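L-iditol 2-dehydrogenase (Clostridium scindens, PDB 4OH1) probably catalyses the zinc-dependent, NAD+-linked oxidation of L-iditol at carbon 2. Local coordinates at residues A[157-162]-A[306-311]; A[161-166]-A[190-195]; A[72-77]-A[100-105]; A[149-154]-A[319-324]. All coordinates share one frame; numbering follows the deposited sequence.

Contact 1: residues A[157-162]-A[306-311]; sequences EPLTVA and PKSIRM. With ZN (zinc ion), chain B.
A serine hydroxyl, Ser308 OG, forms the leading edge of helix 305-311 where it meets helix 156-168, yet it presses on carbon: it lies 3.4 Å from Leu159 CB and 3.5 Å from Leu159 CD2. Its polar demand is met by the carbonyl oxygen of Val156, one turn back on the facing helix. With OG trans to the backbone N (chi1 178°), the hydroxyl reaches out across the gap, and Ser308 CB is left to rest 3.6 Å from Thr160 CG2. This small side chain goes with a CA separation of 5.7 Å between Thr160 and Ser308, although the segment axes approach only to 8.8 Å, at 105° between their N-to-C directions. In the zinc-containing alcohol dehydrogenase fold seen here, the same turn of helix 156-168 serves the metal: Glu157, whose CB points away from Ser308, binds zinc through OE1 at 2.1 Å, alongside His74, Glu75, two waters and Cys46, present as cysteinesulfonic acid. Leu159 completes the apolar side, its CD2 lying 4.0 Å from Met311 CB. Selenomethionine Met311 then bends at chi2 and chi3, so that its end leaves Leu159 and CE reaches Leu192 of helix 184-194.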
loop_
_atom_site.group_PDB
_atom_site.type_symbol
_atom_site.label_atom_id
_atom_site.label_comp_id
_atom_site.label_asym_id
_atom_site.label_seq_id
_atom_site.Cartn_x
_atom_site.Cartn_y
_atom_site.Cartn_z
ATOM N N GLU A 157 -3.512 9.455 23.793
ATOM C CA GLU A 157 -4.064 10.226 22.669
ATOM C C GLU A 157 -2.935 10.909 21.899
ATOM O O GLU A 157 -2.916 10.874 20.678
ATOM C CB GLU A 157 -5.135 11.240 23.089
ATOM C CG GLU A 157 -5.780 12.044 21.892
ATOM C CD GLU A 157 -4.944 13.226 21.449
ATOM O OE1 GLU A 157 -4.122 13.688 22.271
ATOM O OE2 GLU A 157 -5.030 13.667 20.273
ATOM N N PRO A 158 -2.009 11.554 22.583
ATOM C CA PRO A 158 -0.958 12.132 21.758
ATOM C C PRO A 158 -0.107 11.078 21.018
ATOM O O PRO A 158 0.325 11.346 19.900
ATOM C CB PRO A 158 -0.130 12.949 22.726
ATOM C CG PRO A 158 -0.515 12.533 24.038
ATOM C CD PRO A 158 -1.927 12.028 23.947
ATOM N N LEU A 159 0.078 9.896 21.602
ATOM C CA LEU A 159 0.726 8.781 20.878
ATOM C C LEU A 159 -0.025 8.426 19.616
ATOM O O LEU A 159 0.615 8.138 18.603
ATOM C CB LEU A 159 0.943 7.574 21.751
ATOM C CG LEU A 159 1.884 6.491 21.237
ATOM C CD1 LEU A 159 3.366 7.040 21.110
ATOM C CD2 LEU A 159 1.866 5.363 22.189
ATOM N N THR A 160 -1.363 8.474 19.614
ATOM C CA THR A 160 -2.062 8.263 18.359
ATOM C C THR A 160 -1.715 9.276 17.264
ATOM O O THR A 160 -1.768 8.959 16.081
ATOM C CB THR A 160 -3.597 8.281 18.485
ATOM O OG1 THR A 160 -4.053 9.605 18.843
ATOM C CG2 THR A 160 -4.105 7.247 19.519
ATOM N N VAL A 161 -1.521 10.536 17.641
ATOM C CA VAL A 161 -1.117 11.541 16.710
ATOM C C VAL A 161 0.299 11.269 16.182
ATOM O O VAL A 161 0.591 11.376 15.014
ATOM C CB VAL A 161 -1.155 12.936 17.371
ATOM C CG1 VAL A 161 -0.588 13.966 16.415
ATOM C CG2 VAL A 161 -2.587 13.332 17.709
ATOM N N ALA A 162 1.187 10.895 17.076
ATOM C CA ALA A 162 2.502 10.552 16.689
ATOM C C ALA A 162 2.530 9.307 15.804
ATOM O O ALA A 162 3.264 9.298 14.788
ATOM C CB ALA A 162 3.345 10.372 17.917
ATOM N N PRO A 306 -6.563 1.490 19.878
ATOM C CA PRO A 306 -6.129 0.165 20.349
ATOM C C PRO A 306 -4.618 -0.042 20.138
ATOM O O PRO A 306 -3.897 -0.467 21.082
ATOM C CB PRO A 306 -7.001 -0.800 19.529
ATOM C CG PRO A 306 -8.236 0.032 19.250
ATOM C CD PRO A 306 -7.702 1.381 18.949
ATOM N N LYS A 307 -4.152 0.357 18.955
ATOM C CA LYS A 307 -2.713 0.340 18.589
ATOM C C LYS A 307 -1.837 1.090 19.577
ATOM O O LYS A 307 -0.819 0.606 20.137
ATOM C CB LYS A 307 -2.578 0.883 17.166
ATOM C CG LYS A 307 -1.165 0.835 16.614
ATOM C CD LYS A 307 -1.009 1.610 15.370
ATOM C CE LYS A 307 -1.809 1.036 14.241
ATOM N NZ LYS A 307 -1.894 2.036 13.189
ATOM N N SER A 308 -2.253 2.285 19.839
ATOM C CA SER A 308 -1.541 3.119 20.773
ATOM C C SER A 308 -1.484 2.526 22.151
ATOM O O SER A 308 -0.440 2.540 22.853
ATOM C CB SER A 308 -2.223 4.487 20.791
ATOM O OG SER A 308 -1.595 5.334 21.718
ATOM N N ILE A 309 -2.611 1.987 22.583
ATOM C CA ILE A 309 -2.648 1.305 23.867
ATOM C C ILE A 309 -1.690 0.138 23.876
ATOM O O ILE A 309 -0.955 -0.045 24.856
ATOM C CB ILE A 309 -4.071 0.874 24.166
ATOM C CG1 ILE A 309 -4.913 2.115 24.482
ATOM C CG2 ILE A 309 -4.096 -0.090 25.284
ATOM C CD1 ILE A 309 -6.398 1.882 24.529
ATOM N N ARG A 310 -1.606 -0.613 22.766
ATOM C CA ARG A 310 -0.623 -1.739 22.699
ATOM C C ARG A 310 0.842 -1.306 22.704
ATOM O O ARG A 310 1.694 -2.044 23.176
ATOM C CB ARG A 310 -0.885 -2.623 21.523
ATOM C CG ARG A 310 -2.157 -3.407 21.668
ATOM C CD ARG A 310 -2.242 -4.481 20.611
ATOM N NE ARG A 310 -2.368 -3.945 19.269
ATOM C CZ ARG A 310 -3.515 -3.558 18.735
ATOM N NH1 ARG A 310 -4.623 -3.665 19.444
ATOM N NH2 ARG A 310 -3.582 -3.081 17.500
HETATM N N MSE A 311 1.117 -0.093 22.222
HETATM C CA MSE A 311 2.481 0.459 22.160
HETATM C C MSE A 311 3.016 1.023 23.473
HETATM O O MSE A 311 4.238 1.128 23.719
HETATM C CB MSE A 311 2.524 1.577 21.159
HETATM C CG MSE A 311 2.356 1.111 19.733
HETATM SE SE MSE A 311 3.795 -0.133 19.160
HETATM C CE MSE A 311 5.466 0.870 19.406
HETATM ZN ZN ZN B . -3.415 15.660 22.374
HETATM O O HOH W 1 -4.318 16.019 20.192
HETATM O O HOH W 2 -1.567 15.605 20.858
#

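Contact 2: residues A[161-166]-A[190-195]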
loop_
_atom_site.group_PDB
_atom_site.type_symbol
_atom_site.label_atom_id
_atom_site.label_comp_id
_atom_site.label_asym_id
_atom_site.label_seq_id
_atom_site.Cartn_x
_atom_site.Cartn_y
_atom_site.Cartn_z
ATOM N N VAL A 161 -1.521 10.536 17.641
ATOM C CA VAL A 161 -1.117 11.541 16.710
ATOM C C VAL A 161 0.299 11.269 16.182
ATOM O O VAL A 161 0.591 11.376 15.014
ATOM C CB VAL A 161 -1.155 12.936 17.371
ATOM C CG1 VAL A 161 -0.588 13.966 16.415
ATOM C CG2 VAL A 161 -2.587 13.332 17.709
ATOM N N ALA A 162 1.187 10.895 17.076
ATOM C CA ALA A 162 2.502 10.552 16.689
ATOM C C ALA A 162 2.530 9.307 15.804
ATOM O O ALA A 162 3.264 9.298 14.788
ATOM C CB ALA A 162 3.345 10.372 17.917
ATOM N N LEU A 163 1.734 8.287 16.144
ATOM C CA LEU A 163 1.657 7.095 15.325
ATOM C C LEU A 163 1.137 7.403 13.942
ATOM O O LEU A 163 1.668 6.873 12.972
ATOM C CB LEU A 163 0.763 6.007 15.954
ATOM C CG LEU A 163 1.400 5.243 17.094
ATOM C CD1 LEU A 163 0.345 4.637 17.965
ATOM C CD2 LEU A 163 2.266 4.142 16.595
ATOM N N SER A 164 0.111 8.232 13.823
ATOM C CA SER A 164 -0.422 8.557 12.502
ATOM C C SER A 164 0.542 9.315 11.607
ATOM O O SER A 164 0.549 9.120 10.414
ATOM C CB SER A 164 -1.656 9.451 12.598
ATOM O OG SER A 164 -2.577 8.805 13.428
ATOM N N SER A 165 1.256 10.242 12.201
ATOM C CA SER A 165 2.234 11.031 11.523
ATOM C C SER A 165 3.401 10.141 11.091
ATOM O O SER A 165 3.835 10.213 9.952
ATOM C CB SER A 165 2.724 12.160 12.469
ATOM O OG SER A 165 1.610 13.031 12.730
ATOM N N ALA A 166 3.858 9.251 11.949
ATOM C CA ALA A 166 4.938 8.347 11.570
ATOM C C ALA A 166 4.532 7.466 10.427
ATOM O O ALA A 166 5.299 7.264 9.497
ATOM C CB ALA A 166 5.427 7.504 12.721
ATOM N N VAL A 190 10.646 10.375 18.034
ATOM C CA VAL A 190 11.978 9.814 18.104
ATOM C C VAL A 190 11.860 8.322 18.452
ATOM O O VAL A 190 12.450 7.446 17.782
ATOM C CB VAL A 190 12.905 10.525 19.095
ATOM C CG1 VAL A 190 14.151 9.732 19.342
ATOM C CG2 VAL A 190 13.300 11.916 18.571
ATOM N N GLN A 191 11.107 8.016 19.495
ATOM C CA GLN A 191 10.965 6.636 19.951
ATOM C C GLN A 191 10.305 5.772 18.896
ATOM O O GLN A 191 10.721 4.627 18.689
ATOM C CB GLN A 191 10.233 6.557 21.271
ATOM C CG GLN A 191 11.056 7.177 22.421
ATOM C CD GLN A 191 10.562 6.841 23.809
ATOM O OE1 GLN A 191 9.968 5.790 24.018
ATOM N NE2 GLN A 191 10.883 7.692 24.782
ATOM N N LEU A 192 9.291 6.313 18.236
ATOM C CA LEU A 192 8.598 5.595 17.206
ATOM C C LEU A 192 9.410 5.432 15.950
ATOM O O LEU A 192 9.215 4.427 15.239
ATOM C CB LEU A 192 7.261 6.260 16.842
ATOM C CG LEU A 192 6.143 6.191 17.866
ATOM C CD1 LEU A 192 5.022 6.999 17.382
ATOM C CD2 LEU A 192 5.691 4.767 18.152
ATOM N N ALA A 193 10.277 6.397 15.643
ATOM C CA ALA A 193 11.161 6.249 14.486
ATOM C C ALA A 193 12.122 5.107 14.780
ATOM O O ALA A 193 12.345 4.305 13.907
ATOM C CB ALA A 193 11.927 7.503 14.163
ATOM N N ARG A 194 12.627 4.980 16.013
ATOM C CA ARG A 194 13.443 3.846 16.310
ATOM C C ARG A 194 12.711 2.519 16.120
ATOM O O ARG A 194 13.293 1.549 15.592
ATOM C CB ARG A 194 13.938 3.878 17.742
ATOM C CG ARG A 194 15.024 4.860 17.974
ATOM C CD ARG A 194 16.354 4.161 17.750
ATOM N NE ARG A 194 17.499 5.020 17.979
ATOM C CZ ARG A 194 18.763 4.618 17.896
ATOM N NH1 ARG A 194 19.067 3.351 17.605
ATOM N NH2 ARG A 194 19.732 5.487 18.109
ATOM N N LEU A 195 11.443 2.503 16.526
ATOM C CA LEU A 195 10.622 1.283 16.548
ATOM C C LEU A 195 10.008 1.057 15.197
ATOM O O LEU A 195 9.210 0.157 15.043
ATOM C CB LEU A 195 9.486 1.349 17.591
ATOM C CG LEU A 195 10.014 1.367 19.017
ATOM C CD1 LEU A 195 8.961 1.914 19.933
ATOM C CD2 LEU A 195 10.383 -0.019 19.442
#
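Leu192 packs its two methyls against the turn holding Ala162 and Leu163, joining helix 184-194 of the Rossmann-type nucleotide-binding fold to helix 156-168. Helix 184-194 follows strand 176-180 through a glycine-rich turn of the GxGxxG pattern, consistent with dinucleotide binding.

The tight part is built by these methyls. CD1 of Leu192 sits against backbone as well as side chain: it lies 3.7 Å from Ala162 C and 3.8 Å from Ala162 CB, and Leu163 N is equally near at 3.7 Å. CD2 turns to the neighbouring leucine, meeting Leu163 CD2 at 3.8 Å. The two leucines cross at about a right angle, so they touch through branch ends rather than along their lengths. Leu163 gets there by way of its torsions: its CB does not face helix 184-194, but with CG opposite the carbonyl carbon (chi1 -77°) the branch swings in.

One turn further on the two helices draw apart. Ala166 points the right way, but Ala166 CB stays 4.7 Å from Leu192 CB. Tyr173 of the second subunit packs there, on both Ala166 and Leu163, while its OH bonds to Leu192 O. Beyond it, Arg194 and Leu195 are partly exposed, with Leu195 resting on Arg194 of the second subunit. On helix 156-168, Val161 O accepts two bonds from opposite faces of its carbonyl plane, from Ser165 OG at 3.0 Å and Ser165 N at 3.1 Å.

Contact 3: residues A[72-77]-A[100-105]. With ZN (zinc ion), chain B.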
loop_
_atom_site.group_PDB
_atom_site.type_symbol
_atom_site.label_atom_id
_atom_site.label_comp_id
_atom_site.label_asym_id
_atom_site.label_seq_id
_atom_site.Cartn_x
_atom_site.Cartn_y
_atom_site.Cartn_z
ATOM N N PHE A 72 -12.007 22.023 28.937
ATOM C CA PHE A 72 -10.978 21.536 28.047
ATOM C C PHE A 72 -10.300 20.302 28.610
ATOM O O PHE A 72 -10.580 19.884 29.741
ATOM C CB PHE A 72 -9.965 22.655 27.686
ATOM C CG PHE A 72 -9.097 23.095 28.841
ATOM C CD1 PHE A 72 -9.658 23.616 29.993
ATOM C CD2 PHE A 72 -7.719 23.019 28.753
ATOM C CE1 PHE A 72 -8.871 23.996 31.045
ATOM C CE2 PHE A 72 -6.917 23.416 29.810
ATOM C CZ PHE A 72 -7.489 23.882 30.971
ATOM N N GLY A 73 -9.399 19.741 27.815
ATOM C CA GLY A 73 -8.580 18.595 28.230
ATOM C C GLY A 73 -9.057 17.442 27.409
ATOM O O GLY A 73 -10.236 17.179 27.359
ATOM N N HIS A 74 -8.149 16.778 26.710
ATOM C CA HIS A 74 -8.525 15.624 25.900
ATOM C C HIS A 74 -7.517 14.446 25.979
ATOM O O HIS A 74 -7.540 13.536 25.147
ATOM C CB HIS A 74 -8.718 16.095 24.466
ATOM C CG HIS A 74 -7.454 16.554 23.853
ATOM N ND1 HIS A 74 -6.911 17.785 24.129
ATOM C CD2 HIS A 74 -6.561 15.914 23.070
ATOM C CE1 HIS A 74 -5.750 17.899 23.521
ATOM N NE2 HIS A 74 -5.521 16.781 22.862
ATOM N N GLU A 75 -6.629 14.475 26.970
ATOM C CA GLU A 75 -5.635 13.465 27.145
ATOM C C GLU A 75 -5.769 12.959 28.559
ATOM O O GLU A 75 -5.431 13.681 29.493
ATOM C CB GLU A 75 -4.249 14.036 26.912
ATOM C CG GLU A 75 -4.069 14.721 25.553
ATOM C CD GLU A 75 -2.604 15.207 25.279
ATOM O OE1 GLU A 75 -1.714 15.168 26.164
ATOM O OE2 GLU A 75 -2.333 15.591 24.135
ATOM N N LEU A 76 -6.338 11.773 28.739
ATOM C CA LEU A 76 -6.677 11.334 30.127
ATOM C C LEU A 76 -6.795 9.835 30.278
ATOM O O LEU A 76 -7.139 9.074 29.318
ATOM C CB LEU A 76 -7.967 11.977 30.634
ATOM C CG LEU A 76 -9.226 11.513 29.876
ATOM C CD1 LEU A 76 -10.413 11.492 30.740
ATOM C CD2 LEU A 76 -9.468 12.362 28.659
ATOM N N SER A 77 -6.466 9.406 31.485
ATOM C CA SER A 77 -6.701 8.033 31.888
ATOM C C SER A 77 -7.470 8.062 33.206
ATOM O O SER A 77 -7.354 9.002 33.941
ATOM C CB SER A 77 -5.372 7.308 32.090
ATOM O OG SER A 77 -4.629 7.965 33.065
ATOM N N ALA A 100 -9.891 7.569 27.183
ATOM C CA ALA A 100 -11.000 8.087 26.378
ATOM C C ALA A 100 -10.488 8.812 25.138
ATOM O O ALA A 100 -9.443 9.468 25.181
ATOM C CB ALA A 100 -11.812 9.056 27.216
ATOM N N ASN A 101 -11.237 8.671 24.055
ATOM C CA ASN A 101 -11.049 9.423 22.847
ATOM C C ASN A 101 -12.037 10.597 22.848
ATOM O O ASN A 101 -13.216 10.374 22.836
ATOM C CB ASN A 101 -11.294 8.497 21.659
ATOM C CG ASN A 101 -11.144 9.185 20.327
ATOM O OD1 ASN A 101 -10.743 10.340 20.232
ATOM N ND2 ASN A 101 -11.451 8.459 19.269
ATOM N N TYR A 102 -11.543 11.834 22.844
ATOM C CA TYR A 102 -12.364 13.014 22.917
ATOM C C TYR A 102 -13.324 13.069 21.746
ATOM O O TYR A 102 -14.377 13.703 21.839
ATOM C CB TYR A 102 -11.484 14.304 22.936
ATOM C CG TYR A 102 -10.691 14.512 21.637
ATOM C CD1 TYR A 102 -9.438 13.932 21.457
ATOM C CD2 TYR A 102 -11.219 15.208 20.588
ATOM C CE1 TYR A 102 -8.726 14.082 20.265
ATOM C CE2 TYR A 102 -10.526 15.359 19.387
ATOM C CZ TYR A 102 -9.279 14.798 19.237
ATOM O OH TYR A 102 -8.598 14.911 18.038
ATOM N N ALA A 103 -12.961 12.459 20.622
ATOM C CA ALA A 103 -13.717 12.672 19.373
ATOM C C ALA A 103 -14.889 11.694 19.296
ATOM O O ALA A 103 -14.705 10.516 19.504
ATOM C CB ALA A 103 -12.790 12.483 18.159
ATOM N N LYS A 104 -16.085 12.204 19.006
ATOM C CA LYS A 104 -17.286 11.401 18.829
ATOM C C LYS A 104 -17.700 11.374 17.356
ATOM O O LYS A 104 -18.160 12.377 16.803
ATOM C CB LYS A 104 -18.425 11.974 19.662
ATOM C CG LYS A 104 -19.764 11.193 19.560
ATOM C CD LYS A 104 -19.579 9.760 19.925
ATOM C CE LYS A 104 -20.864 9.033 20.114
ATOM N NZ LYS A 104 -21.601 8.987 18.850
ATOM N N TYR A 105 -17.585 10.198 16.745
ATOM C CA TYR A 105 -17.973 10.031 15.354
ATOM C C TYR A 105 -19.490 9.755 15.249
ATOM O O TYR A 105 -20.044 9.076 16.100
ATOM C CB TYR A 105 -17.180 8.858 14.765
ATOM C CG TYR A 105 -15.717 8.940 15.116
ATOM C CD1 TYR A 105 -14.987 10.104 14.849
ATOM C CD2 TYR A 105 -15.063 7.880 15.732
ATOM C CE1 TYR A 105 -13.640 10.216 15.188
ATOM C CE2 TYR A 105 -13.690 7.973 16.073
ATOM C CZ TYR A 105 -12.991 9.149 15.784
ATOM O OH TYR A 105 -11.653 9.299 16.080
HETATM ZN ZN ZN B . -3.415 15.660 22.374
HETATM O O HOH W 3 -8.670 11.622 23.658
HETATM O O HOH W 4 -7.172 9.926 26.585
HETATM O O HOH W 2 -1.567 15.605 20.858
HETATM O O HOH W 1 -4.318 16.019 20.192
#
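His74 and Tyr102 stand side by side and point the same way, and their rings meet as an offset edge-to-face pair: the imidazole edge is turned toward the phenol face, with centroids 5.2 Å apart and planes at 81°. His74 CB and Tyr102 CB are 3.6 Å apart, and Tyr102 CD1 stands 3.8 Å from His74 CD2. Both side chains place CG between the backbone N and carbonyl carbon (chi1 66° for His74, 65° for Tyr102), which sends both rings up the same side. There His74 NE2 binds zinc at 2.4 Å. Glu75, whose CB points away from Tyr102, reaches the same ion with an extended chain, OE2 at 2.1 Å, and sets its CG above the rim of one imidazole face.

Below the rings the backbones are joined by water rather than directly. One molecule donates to both His74 O and Ala100 O and accepts from Tyr102 N; a second accepts from Leu76 N and donates to Ala100 O. Ala100 N is buried without a partner, 3.8 Å from Leu76 O. Leu76 CD2 reaches Ala100 CB only loosely, at 4.3 Å.

In the GroES-like domain, this is where strands 75-83 and 97-100 part. Strand 35-44 flanks the other edge of 75-83, Tyr136 of strand 133-137 covers Leu76 and Ala100, and helix 48-54 packs on His74.

Contact 4: residues A[149-154]-A[319-324]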
loop_
_atom_site.group_PDB
_atom_site.type_symbol
_atom_site.label_atom_id
_atom_site.label_comp_id
_atom_site.label_asym_id
_atom_site.label_seq_id
_atom_site.Cartn_x
_atom_site.Cartn_y
_atom_site.Cartn_z
ATOM N N ASP A 149 -0.023 1.407 34.619
ATOM C CA ASP A 149 0.342 2.666 35.274
ATOM C C ASP A 149 -0.410 3.779 34.548
ATOM O O ASP A 149 -0.084 4.140 33.412
ATOM C CB ASP A 149 1.844 2.884 35.173
ATOM C CG ASP A 149 2.288 4.233 35.729
ATOM O OD1 ASP A 149 1.444 5.122 35.941
ATOM O OD2 ASP A 149 3.503 4.409 35.956
ATOM N N LEU A 150 -1.420 4.322 35.208
ATOM C CA LEU A 150 -2.289 5.302 34.607
ATOM C C LEU A 150 -1.608 6.582 34.118
ATOM O O LEU A 150 -2.121 7.290 33.262
ATOM C CB LEU A 150 -3.375 5.662 35.621
ATOM C CG LEU A 150 -4.360 4.521 35.788
ATOM C CD1 LEU A 150 -5.258 4.777 36.984
ATOM C CD2 LEU A 150 -5.233 4.349 34.568
ATOM N N LYS A 151 -0.486 6.926 34.712
ATOM C CA LYS A 151 0.212 8.113 34.349
ATOM C C LYS A 151 0.666 8.038 32.905
ATOM O O LYS A 151 0.536 8.971 32.160
ATOM C CB LYS A 151 1.441 8.238 35.250
ATOM C CG LYS A 151 2.323 9.409 34.958
ATOM C CD LYS A 151 3.471 9.413 35.964
ATOM C CE LYS A 151 4.431 10.481 35.652
ATOM N NZ LYS A 151 5.280 10.800 36.820
ATOM N N ASP A 152 1.217 6.908 32.524
ATOM C CA ASP A 152 1.710 6.749 31.168
ATOM C C ASP A 152 0.615 6.648 30.162
ATOM O O ASP A 152 0.767 7.151 29.047
ATOM C CB ASP A 152 2.554 5.516 31.071
ATOM C CG ASP A 152 3.911 5.671 31.782
ATOM O OD1 ASP A 152 4.366 6.791 32.132
ATOM O OD2 ASP A 152 4.512 4.620 31.988
ATOM N N TYR A 153 -0.490 6.004 30.536
ATOM C CA TYR A 153 -1.627 5.845 29.588
ATOM C C TYR A 153 -2.401 7.115 29.367
ATOM O O TYR A 153 -3.182 7.204 28.447
ATOM C CB TYR A 153 -2.552 4.689 30.000
ATOM C CG TYR A 153 -1.926 3.316 29.749
ATOM C CD1 TYR A 153 -1.017 2.790 30.622
ATOM C CD2 TYR A 153 -2.254 2.569 28.629
ATOM C CE1 TYR A 153 -0.422 1.567 30.374
ATOM C CE2 TYR A 153 -1.712 1.333 28.415
ATOM C CZ TYR A 153 -0.786 0.842 29.284
ATOM O OH TYR A 153 -0.208 -0.371 29.043
ATOM N N ALA A 154 -2.207 8.107 30.222
ATOM C CA ALA A 154 -2.719 9.425 29.933
ATOM C C ALA A 154 -2.171 9.960 28.590
ATOM O O ALA A 154 -2.727 10.876 28.004
ATOM C CB ALA A 154 -2.323 10.375 31.026
ATOM N N LYS A 319 11.206 9.714 29.847
ATOM C CA LYS A 319 11.997 10.666 29.107
ATOM C C LYS A 319 11.159 11.721 28.411
ATOM O O LYS A 319 11.659 12.487 27.601
ATOM C CB LYS A 319 12.701 9.853 28.024
ATOM C CG LYS A 319 13.664 8.856 28.649
ATOM C CD LYS A 319 14.440 8.109 27.615
ATOM C CE LYS A 319 15.404 7.157 28.234
ATOM N NZ LYS A 319 15.596 6.095 27.212
ATOM N N ILE A 320 9.871 11.751 28.723
ATOM C CA ILE A 320 8.933 12.582 28.028
ATOM C C ILE A 320 8.072 13.327 29.019
ATOM O O ILE A 320 7.966 14.561 28.946
ATOM C CB ILE A 320 8.074 11.714 27.110
ATOM C CG1 ILE A 320 8.976 11.051 26.039
ATOM C CG2 ILE A 320 6.970 12.544 26.466
ATOM C CD1 ILE A 320 8.234 10.175 25.009
ATOM N N ILE A 321 7.464 12.590 29.953
ATOM C CA ILE A 321 6.714 13.223 31.013
ATOM C C ILE A 321 7.707 13.780 31.962
ATOM O O ILE A 321 8.347 13.042 32.649
ATOM C CB ILE A 321 5.821 12.283 31.769
ATOM C CG1 ILE A 321 4.780 11.701 30.831
ATOM C CG2 ILE A 321 5.110 13.086 32.859
ATOM C CD1 ILE A 321 4.069 10.432 31.347
ATOM N N GLN A 322 7.846 15.087 31.994
ATOM C CA GLN A 322 8.900 15.678 32.805
ATOM C C GLN A 322 8.366 16.364 34.024
ATOM O O GLN A 322 9.145 16.750 34.841
ATOM C CB GLN A 322 9.678 16.703 32.002
ATOM C CG GLN A 322 10.207 16.115 30.729
ATOM C CD GLN A 322 11.299 16.914 30.134
ATOM O OE1 GLN A 322 11.071 17.892 29.400
ATOM N NE2 GLN A 322 12.518 16.459 30.362
ATOM N N LYS A 323 7.057 16.528 34.158
ATOM C CA LYS A 323 6.498 17.145 35.364
ATOM C C LYS A 323 5.171 16.512 35.670
ATOM O O LYS A 323 4.386 16.315 34.761
ATOM C CB LYS A 323 6.176 18.622 35.112
ATOM C CG LYS A 323 7.316 19.530 35.212
ATOM C CD LYS A 323 7.581 19.853 36.654
ATOM C CE LYS A 323 8.809 20.710 36.762
ATOM N NZ LYS A 323 8.920 21.021 38.189
ATOM N N GLU A 324 4.909 16.281 36.953
ATOM C CA GLU A 324 3.613 15.854 37.422
ATOM C C GLU A 324 3.200 16.808 38.518
ATOM O O GLU A 324 3.985 17.078 39.412
ATOM C CB GLU A 324 3.706 14.451 37.999
ATOM C CG GLU A 324 2.438 13.994 38.760
ATOM C CD GLU A 324 2.546 12.548 39.297
ATOM O OE1 GLU A 324 3.521 11.873 38.921
ATOM O OE2 GLU A 324 1.677 12.103 40.099
#
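Lys151 NZ donates to Glu324 OE1 at 2.9 Å in a salt bridge, arriving nearly in line with the carboxylate's C-O bond. Two fully stretched chains make this possible: each leaves its backbone with CG trans to N (chi1 177° in Lys151, 170° in Glu324) and stays extended beyond. The other oxygen, Glu324 OE2, is hydrogen-bonded to Tyr42 OH, so the carboxylate is gripped at both ends and its rotation is restricted. At the root of the lysine, Lys151 N donates to Asp149 OD1 at 2.9 Å, an N-cap bond to the short, weakly bonded helix about 150-153; the oxygen is met on its anti side.

The apolar part of the contact lies beneath the ion pair. Ile321 crosses the lysine chain obliquely, with CG2 at 3.9 Å from Lys151 CE and CD1 at 4.1 Å from Lys151 CG. The same CD1 methyl also stands 3.7 Å from Asp152 OD1.

This is structural packing: it joins the short helix to strand 321-326 of the mixed sheet that also holds strands 35-44 and 75-83 of the GroES-like domain, with Ile321 about 9 Å from Glu75, side chain to side chain. Strand 344-348 lies between 321-326 and 35-44; its Val346 touches Ile321 and Glu324, while Tyr42 of strand 35-44 packs on Lys151 and Ala154.

Zinc ties contacts 1 and 3 together: Glu157 OE1 and Glu75 OE2 stand 3.2 Å apart as fellow ligands, and the two waters belong to both. Contact 2 continues contact 1 along helix 156-168, their centres 9 Å apart; Leu163 CD1 touches Ser308 CA at 3.7 Å and Met311 CE meets Leu192 CD2 at 4.1 Å, so helices 156-168, 184-194 and 305-311 form one cluster, with the Ala162 side chain about 10 Å from the metal. Contact 4 is farther out, its Ile321 side chain about 12 Å from zinc. It joins contact 3 through a probable hydrogen bond, Ser77 OG to Leu150 O at 2.6 Å, and meets contact 2 where Gln191 NE2 packs on Ile320 CD1.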